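Aminotransferase (PDB 4GRX) probably catalyses the pyridoxal-phosphate-dependent transfer of amino groups between amines or amino acids and carbonyl acceptors, as a class III omega-aminotransferase. Local coordinates at residues A[122-127]-A[133-138]; A[219-224]-A[261-266]; A[235-238]-A[244-247]; A[284-289]-A[385-390]. All coordinates share one frame; numbering follows the deposited sequence.

Contact 1 (A[122-127]-A[133-138]); sequences RVFYTN and NDTMVK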
loop_
_atom_site.group_PDB
_atom_site.type_symbol
_atom_site.label_atom_id
_atom_site.label_comp_id
_atom_site.label_asym_id
_atom_site.label_seq_id
_atom_site.Cartn_x
_atom_site.Cartn_y
_atom_site.Cartn_z
ATOM N N ARG A 122 -16.161 -7.071 11.351
ATOM C CA ARG A 122 -16.033 -6.752 9.927
ATOM C C ARG A 122 -14.564 -6.574 9.521
ATOM O O ARG A 122 -13.697 -6.264 10.342
ATOM C CB ARG A 122 -16.882 -5.520 9.544
ATOM C CG ARG A 122 -18.393 -5.733 9.608
ATOM C CD ARG A 122 -19.153 -4.696 8.784
ATOM N NE ARG A 122 -20.587 -4.679 9.082
ATOM C CZ ARG A 122 -21.500 -5.431 8.463
ATOM N NH1 ARG A 122 -21.138 -6.267 7.499
ATOM N NH2 ARG A 122 -22.784 -5.351 8.800
ATOM N N VAL A 123 -14.309 -6.774 8.235
ATOM C CA VAL A 123 -12.958 -6.825 7.692
ATOM C C VAL A 123 -12.854 -5.888 6.474
ATOM O O VAL A 123 -13.676 -5.959 5.542
ATOM C CB VAL A 123 -12.588 -8.285 7.283
ATOM C CG1 VAL A 123 -11.112 -8.418 6.944
ATOM C CG2 VAL A 123 -12.965 -9.280 8.381
ATOM N N PHE A 124 -11.852 -5.009 6.499
ATOM C CA PHE A 124 -11.489 -4.202 5.331
ATOM C C PHE A 124 -10.053 -4.528 4.876
ATOM O O PHE A 124 -9.177 -4.780 5.711
ATOM C CB PHE A 124 -11.653 -2.712 5.634
ATOM C CG PHE A 124 -11.545 -1.831 4.414
ATOM C CD1 PHE A 124 -12.629 -1.692 3.532
ATOM C CD2 PHE A 124 -10.358 -1.132 4.135
ATOM C CE1 PHE A 124 -12.529 -0.876 2.408
ATOM C CE2 PHE A 124 -10.258 -0.314 3.014
ATOM C CZ PHE A 124 -11.346 -0.188 2.154
ATOM N N TYR A 125 -9.807 -4.537 3.563
ATOM C CA TYR A 125 -8.500 -4.995 3.059
ATOM C C TYR A 125 -7.575 -3.896 2.522
ATOM O O TYR A 125 -8.029 -2.858 2.033
ATOM C CB TYR A 125 -8.667 -6.116 2.025
ATOM C CG TYR A 125 -9.260 -7.392 2.594
ATOM C CD1 TYR A 125 -8.476 -8.287 3.314
ATOM C CD2 TYR A 125 -10.606 -7.702 2.405
ATOM C CE1 TYR A 125 -9.013 -9.449 3.842
ATOM C CE2 TYR A 125 -11.153 -8.858 2.931
ATOM C CZ TYR A 125 -10.352 -9.731 3.649
ATOM O OH TYR A 125 -10.886 -10.889 4.167
ATOM N N THR A 126 -6.271 -4.154 2.623
ATOM C CA THR A 126 -5.245 -3.278 2.074
ATOM C C THR A 126 -4.165 -4.131 1.438
ATOM O O THR A 126 -4.257 -5.370 1.425
ATOM C CB THR A 126 -4.574 -2.436 3.168
ATOM O OG1 THR A 126 -3.949 -3.304 4.114
ATOM C CG2 THR A 126 -5.580 -1.582 3.885
ATOM N N ASN A 127 -3.117 -3.482 0.938
ATOM C CA ASN A 127 -1.974 -4.230 0.416
ATOM C C ASN A 127 -0.874 -4.404 1.445
ATOM O O ASN A 127 -0.258 -5.464 1.516
ATOM C CB ASN A 127 -1.432 -3.588 -0.859
ATOM C CG ASN A 127 -2.476 -3.520 -1.958
ATOM O OD1 ASN A 127 -3.019 -4.543 -2.376
ATOM N ND2 ASN A 127 -2.774 -2.312 -2.420
ATOM N N ASN A 133 -2.830 0.624 8.813
ATOM C CA ASN A 133 -2.804 1.602 9.907
ATOM C C ASN A 133 -3.310 2.970 9.458
ATOM O O ASN A 133 -4.109 3.608 10.162
ATOM C CB ASN A 133 -1.406 1.696 10.536
ATOM C CG ASN A 133 -1.115 0.533 11.469
ATOM O OD1 ASN A 133 -1.967 0.147 12.291
ATOM N ND2 ASN A 133 0.081 -0.041 11.349
ATOM N N ASP A 134 -2.843 3.405 8.288
ATOM C CA ASP A 134 -3.342 4.593 7.640
ATOM C C ASP A 134 -4.892 4.584 7.479
ATOM O O ASP A 134 -5.575 5.553 7.870
ATOM C CB ASP A 134 -2.654 4.752 6.294
ATOM C CG ASP A 134 -2.717 6.165 5.794
ATOM O OD1 ASP A 134 -3.848 6.663 5.572
ATOM O OD2 ASP A 134 -1.648 6.800 5.645
ATOM N N THR A 135 -5.423 3.492 6.915
ATOM C CA THR A 135 -6.860 3.263 6.809
ATOM C C THR A 135 -7.542 3.352 8.179
ATOM O O THR A 135 -8.608 3.980 8.297
ATOM C CB THR A 135 -7.163 1.891 6.162
ATOM O OG1 THR A 135 -6.835 1.925 4.763
ATOM C CG2 THR A 135 -8.640 1.497 6.319
ATOM N N MET A 136 -6.923 2.738 9.202
ATOM C CA MET A 136 -7.500 2.698 10.552
ATOM C C MET A 136 -7.679 4.089 11.143
ATOM O O MET A 136 -8.689 4.371 11.787
ATOM C CB MET A 136 -6.680 1.842 11.515
ATOM C CG MET A 136 -7.369 1.617 12.861
ATOM S SD MET A 136 -8.881 0.633 12.674
ATOM C CE MET A 136 -10.108 1.710 13.435
ATOM N N VAL A 137 -6.686 4.945 10.927
ATOM C CA VAL A 137 -6.763 6.310 11.401
ATOM C C VAL A 137 -7.927 7.023 10.703
ATOM O O VAL A 137 -8.743 7.651 11.365
ATOM C CB VAL A 137 -5.433 7.058 11.198
ATOM C CG1 VAL A 137 -5.549 8.494 11.673
ATOM C CG2 VAL A 137 -4.330 6.363 11.970
ATOM N N LYS A 138 -8.015 6.896 9.379
ATOM C CA LYS A 138 -9.091 7.538 8.612
ATOM C C LYS A 138 -10.468 7.054 9.085
ATOM O O LYS A 138 -11.414 7.846 9.199
ATOM C CB LYS A 138 -8.932 7.280 7.115
ATOM C CG LYS A 138 -7.854 8.081 6.410
ATOM C CD LYS A 138 -7.809 7.707 4.930
ATOM C CE LYS A 138 -9.013 8.258 4.163
ATOM N NZ LYS A 138 -9.096 7.778 2.754
#
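Thr135, on helix 129-146, presents both branches of its side chain to strand 122-126, its methyl to Phe124 and its hydroxyl to Thr126. The methyl CG2 lies 3.8 Å from Phe124 CD2 and 4.1 Å from Phe124 CE2, approaching the CD2-CE2 bond obliquely, and the two side chains lie roughly perpendicular. Thr135 OG1 comes to 3.8 Å from the methyl CG2 of Thr126, a van der Waals touch in which the two threonine side chains run antiparallel past one another. The rotation about CA-CB of Thr135 (chi1 -71°) sets CG2 opposite the backbone N, where it can reach the ring, and keeps OG1 beside that N. There the hydroxyl can serve polar partners, Glu131 O one helical turn back and His331 NE2. Thr126 divides its branches in the same way, though with a different rotamer: its OG1 is hydrogen-bonded to Ser128 O and its CG2 faces the helix. Threonine thus suits both places, since each offers an apolar branch to the interface while its oxygen is satisfied elsewhere in a buried setting. The Phe124 ring also makes an edge-to-face contact with Phe329, while Phe333 packs against both threonines. Residue alternation in the strand sends Phe124 and Thr126 toward the helix and Tyr125 the other way, onto helix 103-115. Strand 122-126 is an outermost strand of the seven-stranded mixed sheet and pairs antiparallel with 307-311, so helix 129-146 packs on one face of that sheet and helix 103-115 on the other.

Contact 2 (A[219-224]-A[261-266]); sequences DTITRE and YDIPMI
One face of the Tyr261 ring is occupied by Ile221, whose CG2 methyl sits 3.8 Å from the ring centroid and 17° off the normal, a CH-pi contact. The other branch of Ile221 reaches the ring too, with CD1 at 3.6 Å from Tyr261 CD2, and the phenol oxygen beyond is hydrogen-bonded to Glu218 OE2, one turn back on the helix of Ile221. Tyrosine suits the spot because its flat ring lies over an aliphatic side chain while its OH finds a polar partner at the partly exposed margin. The contact belongs to a beta-alpha-beta crossover of the large mixed sheet, in which helix 250-260 joins the parallel neighbours 229-234 and 265-268. A Schellman motif ends that helix: Asp262, with positive phi (54°), is its C-prime residue, and Ile263 N bonds back to Leu258 O. Beyond the helix end, Tyr261 and Ile263 both point toward helix 206-224, whose Ile221 also packs on Ile257. A serine in place of Tyr261 would probably leave the methyls of Ile221 without their aromatic cover and Glu218 without its phenol partner. Isoleucine suits position 221 because its two branches can serve two neighbours at once. The CD1 methyl that touches the ring also meets Ile263, which packs on Ile229 of the sheet. There the extended arms of the two isoleucines meet tip to tip, Ile221 CD1 lying 3.7 Å from Ile263 CD1.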
loop_
_atom_site.group_PDB
_atom_site.type_symbol
_atom_site.label_atom_id
_atom_site.label_comp_id
_atom_site.label_asym_id
_atom_site.label_seq_id
_atom_site.Cartn_x
_atom_site.Cartn_y
_atom_site.Cartn_z
ATOM N N ASP A 219 -2.271 11.636 32.389
ATOM C CA ASP A 219 -1.787 13.003 32.288
ATOM C C ASP A 219 -1.908 13.518 30.854
ATOM O O ASP A 219 -2.350 14.653 30.625
ATOM C CB ASP A 219 -0.338 13.091 32.762
ATOM C CG ASP A 219 -0.190 12.976 34.287
ATOM O OD1 ASP A 219 -1.186 12.966 35.054
ATOM O OD2 ASP A 219 0.964 12.913 34.734
ATOM N N THR A 220 -1.538 12.688 29.890
ATOM C CA THR A 220 -1.665 13.062 28.493
ATOM C C THR A 220 -3.133 13.323 28.143
ATOM O O THR A 220 -3.461 14.322 27.492
ATOM C CB THR A 220 -1.087 11.973 27.586
ATOM O OG1 THR A 220 0.272 11.762 27.954
ATOM C CG2 THR A 220 -1.143 12.384 26.116
ATOM N N ILE A 221 -4.010 12.437 28.606
ATOM C CA ILE A 221 -5.433 12.579 28.354
ATOM C C ILE A 221 -5.981 13.867 28.981
ATOM O O ILE A 221 -6.804 14.538 28.357
ATOM C CB ILE A 221 -6.245 11.332 28.784
ATOM C CG1 ILE A 221 -5.917 10.155 27.867
ATOM C CG2 ILE A 221 -7.739 11.615 28.704
ATOM C CD1 ILE A 221 -6.398 8.824 28.389
ATOM N N THR A 222 -5.524 14.198 30.196
ATOM C CA THR A 222 -5.872 15.454 30.876
ATOM C C THR A 222 -5.337 16.676 30.115
ATOM O O THR A 222 -6.011 17.687 30.012
ATOM C CB THR A 222 -5.338 15.455 32.333
ATOM O OG1 THR A 222 -5.927 14.371 33.056
ATOM C CG2 THR A 222 -5.657 16.745 33.060
ATOM N N ARG A 223 -4.122 16.556 29.586
ATOM C CA ARG A 223 -3.422 17.640 28.891
ATOM C C ARG A 223 -4.139 17.968 27.572
ATOM O O ARG A 223 -4.377 19.129 27.245
ATOM C CB ARG A 223 -1.968 17.182 28.631
ATOM C CG ARG A 223 -0.925 18.244 28.318
ATOM C CD ARG A 223 0.411 17.623 27.910
ATOM N NE ARG A 223 0.380 17.123 26.527
ATOM C CZ ARG A 223 0.916 15.969 26.104
ATOM N NH1 ARG A 223 1.540 15.159 26.950
ATOM N NH2 ARG A 223 0.807 15.613 24.829
ATOM N N GLU A 224 -4.516 16.926 26.843
ATOM C CA GLU A 224 -5.068 17.075 25.506
ATOM C C GLU A 224 -6.592 17.183 25.533
ATOM O O GLU A 224 -7.185 17.926 24.747
ATOM C CB GLU A 224 -4.631 15.888 24.625
ATOM C CG GLU A 224 -3.125 15.711 24.507
ATOM C CD GLU A 224 -2.432 16.866 23.771
ATOM O OE1 GLU A 224 -3.028 17.408 22.809
ATOM O OE2 GLU A 224 -1.288 17.243 24.139
ATOM N N TYR A 261 -12.047 6.856 29.120
ATOM C CA TYR A 261 -12.108 8.085 28.339
ATOM C C TYR A 261 -12.622 7.930 26.906
ATOM O O TYR A 261 -12.501 8.847 26.111
ATOM C CB TYR A 261 -10.752 8.794 28.361
ATOM C CG TYR A 261 -10.295 9.203 29.749
ATOM C CD1 TYR A 261 -10.785 10.362 30.364
ATOM C CD2 TYR A 261 -9.377 8.428 30.447
ATOM C CE1 TYR A 261 -10.367 10.734 31.630
ATOM C CE2 TYR A 261 -8.960 8.779 31.714
ATOM C CZ TYR A 261 -9.455 9.928 32.300
ATOM O OH TYR A 261 -9.014 10.257 33.554
ATOM N N ASP A 262 -13.208 6.786 26.581
ATOM C CA ASP A 262 -13.726 6.531 25.234
ATOM C C ASP A 262 -12.665 6.756 24.141
ATOM O O ASP A 262 -12.884 7.521 23.189
ATOM C CB ASP A 262 -14.960 7.396 24.922
ATOM C CG ASP A 262 -16.114 7.187 25.896
ATOM O OD1 ASP A 262 -16.305 6.065 26.428
ATOM O OD2 ASP A 262 -16.854 8.177 26.107
ATOM N N ILE A 263 -11.529 6.076 24.288
ATOM C CA ILE A 263 -10.460 6.065 23.289
ATOM C C ILE A 263 -10.265 4.639 22.752
ATOM O O ILE A 263 -9.733 3.775 23.454
ATOM C CB ILE A 263 -9.134 6.600 23.878
ATOM C CG1 ILE A 263 -9.342 8.038 24.369
ATOM C CG2 ILE A 263 -7.991 6.490 22.865
ATOM C CD1 ILE A 263 -8.162 8.634 25.108
ATOM N N PRO A 264 -10.698 4.392 21.502
ATOM C CA PRO A 264 -10.516 3.111 20.836
ATOM C C PRO A 264 -9.089 2.572 20.954
ATOM O O PRO A 264 -8.111 3.315 20.780
ATOM C CB PRO A 264 -10.846 3.441 19.386
ATOM C CG PRO A 264 -11.907 4.492 19.511
ATOM C CD PRO A 264 -11.436 5.349 20.650
ATOM N N MET A 265 -8.973 1.288 21.266
ATOM C CA MET A 265 -7.676 0.653 21.400
ATOM C C MET A 265 -7.475 -0.298 20.239
ATOM O O MET A 265 -8.248 -1.236 20.044
ATOM C CB MET A 265 -7.545 -0.079 22.746
ATOM C CG MET A 265 -6.139 -0.533 23.069
ATOM S SD MET A 265 -5.722 -2.068 22.219
ATOM C CE MET A 265 -3.931 -1.988 22.259
ATOM N N ILE A 266 -6.417 -0.048 19.475
ATOM C CA ILE A 266 -6.137 -0.821 18.282
ATOM C C ILE A 266 -4.884 -1.634 18.518
ATOM O O ILE A 266 -3.847 -1.092 18.931
ATOM C CB ILE A 266 -5.904 0.105 17.083
ATOM C CG1 ILE A 266 -6.957 1.229 17.034
ATOM C CG2 ILE A 266 -5.774 -0.699 15.793
ATOM C CD1 ILE A 266 -8.321 0.790 16.584
#

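Contact 3 (A[235-238]-A[244-247]); sequences EPVM and IPPA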
loop_
_atom_site.group_PDB
_atom_site.type_symbol
_atom_site.label_atom_id
_atom_site.label_comp_id
_atom_site.label_asym_id
_atom_site.label_seq_id
_atom_site.Cartn_x
_atom_site.Cartn_y
_atom_site.Cartn_z
ATOM N N GLU A 235 1.586 -2.288 19.303
ATOM C CA GLU A 235 2.028 -3.649 19.059
ATOM C C GLU A 235 2.061 -4.356 20.414
ATOM O O GLU A 235 2.561 -3.774 21.399
ATOM C CB GLU A 235 3.445 -3.658 18.509
ATOM C CG GLU A 235 3.613 -3.009 17.153
ATOM C CD GLU A 235 5.031 -2.532 16.937
ATOM O OE1 GLU A 235 5.268 -1.332 17.188
ATOM O OE2 GLU A 235 5.903 -3.350 16.546
ATOM N N PRO A 236 1.535 -5.600 20.494
ATOM C CA PRO A 236 1.638 -6.290 21.793
ATOM C C PRO A 236 3.102 -6.431 22.239
ATOM O O PRO A 236 3.437 -6.100 23.387
ATOM C CB PRO A 236 0.972 -7.650 21.535
ATOM C CG PRO A 236 0.046 -7.395 20.390
ATOM C CD PRO A 236 0.725 -6.358 19.526
ATOM N N VAL A 237 3.948 -6.904 21.325
ATOM C CA VAL A 237 5.391 -6.923 21.499
ATOM C C VAL A 237 5.930 -6.059 20.367
ATOM O O VAL A 237 5.545 -6.263 19.212
ATOM C CB VAL A 237 5.975 -8.336 21.312
ATOM C CG1 VAL A 237 7.476 -8.335 21.568
ATOM C CG2 VAL A 237 5.300 -9.337 22.220
ATOM N N MET A 238 6.802 -5.101 20.685
ATOM C CA MET A 238 7.350 -4.201 19.667
ATOM C C MET A 238 8.345 -4.917 18.745
ATOM O O MET A 238 9.330 -5.486 19.201
ATOM C CB MET A 238 7.979 -2.973 20.323
ATOM C CG MET A 238 6.974 -2.043 20.987
ATOM S SD MET A 238 7.782 -0.560 21.616
ATOM C CE MET A 238 6.390 0.528 21.880
ATOM N N ILE A 244 10.620 -5.672 21.789
ATOM C CA ILE A 244 10.442 -5.180 23.149
ATOM C C ILE A 244 9.132 -5.697 23.721
ATOM O O ILE A 244 8.061 -5.170 23.375
ATOM C CB ILE A 244 10.475 -3.628 23.208
ATOM C CG1 ILE A 244 11.800 -3.090 22.638
ATOM C CG2 ILE A 244 10.247 -3.141 24.635
ATOM C CD1 ILE A 244 11.774 -1.612 22.296
ATOM N N PRO A 245 9.202 -6.753 24.568
ATOM C CA PRO A 245 8.021 -7.254 25.287
ATOM C C PRO A 245 7.595 -6.227 26.307
ATOM O O PRO A 245 8.453 -5.614 26.934
ATOM C CB PRO A 245 8.544 -8.503 26.012
ATOM C CG PRO A 245 9.756 -8.899 25.250
ATOM C CD PRO A 245 10.379 -7.611 24.806
ATOM N N PRO A 246 6.288 -6.038 26.494
ATOM C CA PRO A 246 5.846 -5.015 27.445
ATOM C C PRO A 246 6.179 -5.404 28.877
ATOM O O PRO A 246 6.228 -6.591 29.199
ATOM C CB PRO A 246 4.336 -4.987 27.256
ATOM C CG PRO A 246 3.998 -6.353 26.766
ATOM C CD PRO A 246 5.174 -6.837 25.968
ATOM N N ALA A 247 6.409 -4.406 29.724
ATOM C CA ALA A 247 6.529 -4.621 31.163
ATOM C C ALA A 247 5.277 -5.317 31.693
ATOM O O ALA A 247 4.178 -5.078 31.190
ATOM C CB ALA A 247 6.736 -3.291 31.868
#
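Two backbone hydrogen bonds join Met238 and Ile244 as an antiparallel hydrogen-bonded pair. Met238 N gives its hydrogen to Ile244 O at 3.0 Å (N-H...O 163°), approaching from above the plane of that carbonyl, whereas Ile244 N reaches Met238 O at 2.9 Å in the plane of the Met238 carbonyl, on a lone pair. The next hydrogen-bonded pair would be Pro236 with Pro246, and neither has an N-H, which probably helps keep this a single bridge; Pro246 CD lies instead 3.2 Å from Pro236 O. Val237 adds CG1, placed opposite its own backbone N (chi1 -177°) and 3.7 Å from Ile244 O. Met238 and Ile244 start close, CB to CB at 3.9 Å, after which the extended methionine chain passes obliquely by Ile244, SD 4.2 Å from its CD1, and packs on Cys193. The carboxylate of Glu235 accepts from Gly239 N through OE2 and from Tyr162 N through OE1. Tyr162 lines the pocket of the bound delta-amino valeric acid, about 11 Å from the Met238 side chain. The arrangement is a hairpin-like connection of five residues, closed by one bridge, between strand 229-234 and helix 250-260.

Contact 4 (A[284-289]-A[385-390]); sequences LTYDFM and RGIGFM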
loop_
_atom_site.group_PDB
_atom_site.type_symbol
_atom_site.label_atom_id
_atom_site.label_comp_id
_atom_site.label_asym_id
_atom_site.label_seq_id
_atom_site.Cartn_x
_atom_site.Cartn_y
_atom_site.Cartn_z
ATOM N N LEU A 284 -3.794 -12.232 22.753
ATOM C CA LEU A 284 -4.015 -13.458 23.505
ATOM C C LEU A 284 -2.876 -13.659 24.504
ATOM O O LEU A 284 -3.136 -13.859 25.686
ATOM C CB LEU A 284 -4.179 -14.683 22.591
ATOM C CG LEU A 284 -5.426 -14.694 21.693
ATOM C CD1 LEU A 284 -5.404 -15.854 20.702
ATOM C CD2 LEU A 284 -6.728 -14.678 22.483
ATOM N N THR A 285 -1.626 -13.556 24.039
ATOM C CA THR A 285 -0.441 -13.830 24.873
ATOM C C THR A 285 -0.363 -12.921 26.097
ATOM O O THR A 285 0.020 -13.359 27.176
ATOM C CB THR A 285 0.873 -13.729 24.059
ATOM O OG1 THR A 285 0.845 -14.685 22.988
ATOM C CG2 THR A 285 2.104 -14.004 24.935
ATOM N N TYR A 286 -0.743 -11.661 25.913
ATOM C CA TYR A 286 -0.692 -10.669 26.966
ATOM C C TYR A 286 -2.062 -10.373 27.545
ATOM O O TYR A 286 -2.214 -9.441 28.335
ATOM C CB TYR A 286 0.029 -9.404 26.464
ATOM C CG TYR A 286 1.505 -9.671 26.277
ATOM C CD1 TYR A 286 2.376 -9.684 27.374
ATOM C CD2 TYR A 286 2.022 -9.975 25.026
ATOM C CE1 TYR A 286 3.722 -9.965 27.224
ATOM C CE2 TYR A 286 3.368 -10.263 24.866
ATOM C CZ TYR A 286 4.209 -10.260 25.969
ATOM O OH TYR A 286 5.542 -10.550 25.807
ATOM N N ASP A 287 -3.055 -11.167 27.144
ATOM C CA ASP A 287 -4.370 -11.228 27.807
ATOM C C ASP A 287 -5.133 -9.887 27.886
ATOM O O ASP A 287 -5.494 -9.442 28.973
ATOM C CB ASP A 287 -4.214 -11.849 29.212
ATOM C CG ASP A 287 -5.493 -12.529 29.716
ATOM O OD1 ASP A 287 -6.048 -13.398 28.997
ATOM O OD2 ASP A 287 -5.929 -12.222 30.854
ATOM N N PHE A 288 -5.351 -9.237 26.741
ATOM C CA PHE A 288 -6.232 -8.061 26.664
ATOM C C PHE A 288 -7.133 -8.158 25.439
ATOM O O PHE A 288 -6.782 -8.840 24.480
ATOM C CB PHE A 288 -5.446 -6.732 26.677
ATOM C CG PHE A 288 -4.637 -6.476 25.434
ATOM C CD1 PHE A 288 -3.301 -6.840 25.372
ATOM C CD2 PHE A 288 -5.212 -5.863 24.323
ATOM C CE1 PHE A 288 -2.553 -6.598 24.234
ATOM C CE2 PHE A 288 -4.474 -5.628 23.183
ATOM C CZ PHE A 288 -3.139 -5.990 23.141
ATOM N N MET A 289 -8.285 -7.480 25.493
ATOM C CA MET A 289 -9.238 -7.399 24.378
ATOM C C MET A 289 -9.165 -6.034 23.668
ATOM O O MET A 289 -9.501 -5.011 24.260
ATOM C CB MET A 289 -10.671 -7.667 24.865
ATOM C CG MET A 289 -11.696 -7.826 23.740
ATOM S SD MET A 289 -11.370 -9.226 22.624
ATOM C CE MET A 289 -11.988 -10.617 23.574
ATOM N N ARG A 385 16.054 -10.593 25.485
ATOM C CA ARG A 385 14.621 -10.366 25.670
ATOM C C ARG A 385 13.827 -10.891 24.477
ATOM O O ARG A 385 14.354 -11.047 23.369
ATOM C CB ARG A 385 14.319 -8.871 25.863
ATOM C CG ARG A 385 14.848 -7.996 24.740
ATOM C CD ARG A 385 14.387 -6.545 24.813
ATOM N NE ARG A 385 14.766 -5.906 23.555
ATOM C CZ ARG A 385 15.866 -5.180 23.366
ATOM N NH1 ARG A 385 16.704 -4.931 24.360
ATOM N NH2 ARG A 385 16.124 -4.694 22.166
ATOM N N GLY A 386 12.549 -11.153 24.720
ATOM C CA GLY A 386 11.640 -11.586 23.681
ATOM C C GLY A 386 10.736 -12.686 24.180
ATOM O O GLY A 386 10.543 -12.858 25.386
ATOM N N ILE A 387 10.205 -13.451 23.233
ATOM C CA ILE A 387 9.222 -14.484 23.524
ATOM C C ILE A 387 8.995 -15.317 22.255
ATOM O O ILE A 387 9.229 -14.828 21.139
ATOM C CB ILE A 387 7.918 -13.839 24.052
ATOM C CG1 ILE A 387 6.993 -14.886 24.686
ATOM C CG2 ILE A 387 7.248 -12.979 22.967
ATOM C CD1 ILE A 387 5.935 -14.295 25.595
ATOM N N GLY A 388 8.555 -16.568 22.419
ATOM C CA GLY A 388 8.273 -17.443 21.286
ATOM C C GLY A 388 9.424 -17.462 20.302
ATOM O O GLY A 388 10.546 -17.790 20.668
ATOM N N PHE A 389 9.152 -17.095 19.056
ATOM C CA PHE A 389 10.204 -17.020 18.038
ATOM C C PHE A 389 10.528 -15.582 17.637
ATOM O O PHE A 389 10.711 -15.283 16.448
ATOM C CB PHE A 389 9.812 -17.825 16.800
ATOM C CG PHE A 389 10.322 -19.236 16.795
ATOM C CD1 PHE A 389 10.489 -19.946 17.985
ATOM C CD2 PHE A 389 10.616 -19.869 15.586
ATOM C CE1 PHE A 389 10.950 -21.254 17.969
ATOM C CE2 PHE A 389 11.069 -21.175 15.562
ATOM C CZ PHE A 389 11.235 -21.873 16.758
ATOM N N MET A 390 10.584 -14.685 18.621
ATOM C CA MET A 390 11.052 -13.327 18.382
ATOM C C MET A 390 11.910 -12.853 19.548
ATOM O O MET A 390 11.478 -12.864 20.704
ATOM C CB MET A 390 9.889 -12.383 18.063
ATOM C CG MET A 390 8.901 -12.136 19.185
ATOM S SD MET A 390 7.487 -11.160 18.650
ATOM C CE MET A 390 8.214 -9.599 18.132
#
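Ile387 points its long branch at Thr285 and Tyr286 because CG1 stands opposite the backbone N (chi1 -166°) and the chain then runs on extended (chi2 162°), carrying CD1 outward to both. Thr285 answers with its methyl, which its chi1 of -60° also turns opposite the backbone N, and the two side chains meet tip to tip, Thr285 CG2 to Ile387 CD1 at 3.9 Å. Its hydroxyl is engaged elsewhere, with Asn279 OD1. Tyr286 comes from the opposite direction to Ile387, its OH 3.8 Å from Ile387 CD1 and 4.1 Å from CG2. The isoleucine methyl thus lies against the phenol end, with Tyr286 CZ 4.4 Å from Ile387 CD1, while Thr285 CG2 sits over one face of the Tyr286 ring, offset toward the rim. A helix end faces a hairpin turn here. Helix 282-285 closes in a Schellman motif with Asp287, of positive phi, as its C-prime residue, and Ile387 to Met390 is a type II' beta turn, the tip of a hairpin linking strands 381-387 and 390-395. Gly388 occupies the turn position whose positive phi favours glycine, and a CB on Gly386 would clash with Met390 O. Within the hairpin, Ile387 N bonds Met390 O and Met390 N bonds Ile387 O. Further along the strand Arg385 crosses to another loop, its NE bonded to Val243 O and its NH2 to Gly242 O.

Along the chain contact 1 comes first, contact 3 falls within the span bounded by contact 2, and contact 4 comes last. Contacts 1 and 2 both reach the seven-stranded mixed sheet, the former at its outermost strand 122-126 and the latter at 265-268; their centres are 21 Å apart, yet Met136 CE touches Ile266 CD1. Contacts 3 and 4 have centres 7 Å apart, where Tyr286 packs on Val237, Pro245 and Pro246. Contact 2 touches contact 4 through Met265 and Phe288. Contact 4 sets the end of helix 282-285 against the hairpin of the three-stranded sheet, consistent with the large-to-small-domain junction of fold-type I aminotransferases, near which the cofactor site usually lies.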